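PDB 1PQ4: periplasmic binding protein component of an ABC type zinc uptake transporter from Synechocystis sp., which probably captures zinc in the periplasm and delivers it to the membrane components of an ABC-type uptake transporter. Local coordinates for residues V56-G61 / H133-P138. Residues are numbered along the deposited sequence; the frame is centred on the assembly and turned at random.
Sequences VLIGLG and HIWLSP. With ZN (zinc ion), chain C.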
# COMPACT_ATOMS: atom_id res chain seq x y z
N VAL A 56 11.91 -8.39 -2.54
CA VAL A 56 10.94 -8.36 -1.45
C VAL A 56 9.50 -8.30 -1.94
O VAL A 56 9.07 -7.31 -2.54
CB VAL A 56 11.23 -7.18 -0.49
CG1 VAL A 56 10.12 -7.11 0.64
CG2 VAL A 56 12.59 -7.43 0.17
N LEU A 57 8.77 -9.39 -1.70
CA LEU A 57 7.39 -9.51 -2.11
C LEU A 57 6.41 -8.89 -1.12
O LEU A 57 6.60 -8.98 0.12
CB LEU A 57 7.00 -10.99 -2.18
CG LEU A 57 7.85 -11.89 -3.08
CD1 LEU A 57 7.68 -13.38 -2.65
CD2 LEU A 57 7.45 -11.66 -4.51
N ILE A 58 5.36 -8.30 -1.65
CA ILE A 58 4.29 -7.85 -0.76
C ILE A 58 3.64 -9.18 -0.30
O ILE A 58 3.24 -9.35 0.85
CB ILE A 58 3.26 -7.02 -1.56
CG1 ILE A 58 3.81 -5.60 -1.83
CG2 ILE A 58 1.92 -7.01 -0.83
CD1 ILE A 58 4.85 -5.55 -2.89
N GLY A 59 3.53 -10.14 -1.23
CA GLY A 59 2.93 -11.42 -0.87
C GLY A 59 1.42 -11.42 -1.08
O GLY A 59 0.88 -10.54 -1.75
N LEU A 60 0.75 -12.39 -0.49
CA LEU A 60 -0.69 -12.55 -0.60
C LEU A 60 -1.17 -12.56 -2.02
O LEU A 60 -2.28 -12.11 -2.32
CB LEU A 60 -1.43 -11.45 0.22
CG LEU A 60 -1.16 -11.54 1.73
CD1 LEU A 60 -1.76 -10.35 2.48
CD2 LEU A 60 -1.78 -12.88 2.27
N GLY A 61 -0.36 -13.07 -2.92
CA GLY A 61 -0.77 -13.10 -4.32
C GLY A 61 -0.55 -11.82 -5.09
O GLY A 61 -0.77 -11.77 -6.30
N HIS A 133 -3.48 -5.25 0.21
CA HIS A 133 -3.03 -3.89 0.54
C HIS A 133 -2.53 -3.72 1.95
O HIS A 133 -2.90 -2.77 2.67
CB HIS A 133 -4.18 -2.94 0.21
CG HIS A 133 -4.63 -2.99 -1.23
ND1 HIS A 133 -5.66 -3.80 -1.67
CD2 HIS A 133 -4.19 -2.32 -2.32
CE1 HIS A 133 -5.85 -3.62 -2.96
NE2 HIS A 133 -4.97 -2.72 -3.38
N ILE A 134 -1.69 -4.66 2.37
CA ILE A 134 -1.23 -4.64 3.76
C ILE A 134 -0.17 -3.56 4.05
O ILE A 134 0.16 -3.32 5.22
CB ILE A 134 -0.65 -6.03 4.15
CG1 ILE A 134 0.53 -6.38 3.20
CG2 ILE A 134 -1.80 -7.09 4.08
CD1 ILE A 134 1.69 -5.44 2.99
N TRP A 135 0.33 -2.89 3.01
CA TRP A 135 1.39 -1.92 3.26
C TRP A 135 0.89 -0.58 3.75
O TRP A 135 1.69 0.34 4.01
CB TRP A 135 2.27 -1.73 2.00
CG TRP A 135 1.51 -1.04 0.85
CD1 TRP A 135 1.38 0.31 0.62
CD2 TRP A 135 0.81 -1.70 -0.20
NE1 TRP A 135 0.65 0.52 -0.54
CE2 TRP A 135 0.29 -0.70 -1.06
CE3 TRP A 135 0.59 -3.06 -0.51
CZ2 TRP A 135 -0.44 -1.00 -2.22
CZ3 TRP A 135 -0.14 -3.37 -1.66
CH2 TRP A 135 -0.64 -2.35 -2.50
N LEU A 136 -0.44 -0.45 3.86
CA LEU A 136 -1.00 0.82 4.31
C LEU A 136 -1.49 0.76 5.74
O LEU A 136 -2.20 1.65 6.20
CB LEU A 136 -2.13 1.26 3.34
CG LEU A 136 -1.52 1.58 1.95
CD1 LEU A 136 -2.65 1.62 0.92
CD2 LEU A 136 -0.74 2.89 1.96
N SER A 137 -1.14 -0.32 6.45
CA SER A 137 -1.49 -0.47 7.87
C SER A 137 -0.20 -0.39 8.69
O SER A 137 0.65 -1.31 8.60
CB SER A 137 -2.13 -1.84 8.11
OG SER A 137 -2.22 -2.09 9.51
N PRO A 138 0.00 0.67 9.50
CA PRO A 138 1.26 0.72 10.30
C PRO A 138 1.42 -0.56 11.17
O PRO A 138 2.53 -1.05 11.37
CB PRO A 138 1.08 1.94 11.23
CG PRO A 138 0.21 2.88 10.37
CD PRO A 138 -0.81 1.88 9.71
ZN ZN C . -4.68 -1.76 -5.24
O HOH W 1 -3.03 -0.21 -4.97
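The indole of W135 meets I58 at its edge: CG2 of I58 lies near the ring plane, 4.2 Å from CE3 of W135. One face of the same ring carries the backbone of H133, whose carbonyl carbon C sits 3.9 Å above the plane, displaced toward the rim. The side chain of H133 leaves its backbone pointing away from 56-61, and its NE2 binds zinc at 2.1 Å; at the edge of the imidazole, in its plane, lies a water whose O is 2.3 Å from the zinc. H37 and H197 supply two further ligands, and D131 accepts a hydrogen bond from ND1 of H133, fixing the rotation of the ring. The rest of the contact is between apolar side chains. The I58 methyl CG2, anti to the backbone N, reaches across to CD1 of I134 at 4.1 Å as well as to W135, so one branch serves both residues. I134 spans I58 and L60, two residues apart in the turn: its chain runs out to CD1 for I58, while the CG2 branch touches CD1 of L60 at 3.6 Å, the closest approach between the segments. With CG1 of I134 between the backbone N and the carbonyl carbon (chi1 59°), CG2 falls anti to that carbon. The indole nitrogen is satisfied elsewhere, NE1 of W135 bonding to the carbonyl of P268. The contact thus joins the turn following strand 54-57, an inner strand of the parallel four-stranded sheet, to the loop before helix 138-155, where I134 and W135 form a 3-10 segment. Helix 10-20 packs against I58 and W135, Y202 of helix 201-206 touches I134, and S137 caps helix 138-155 through the backbone N of L140.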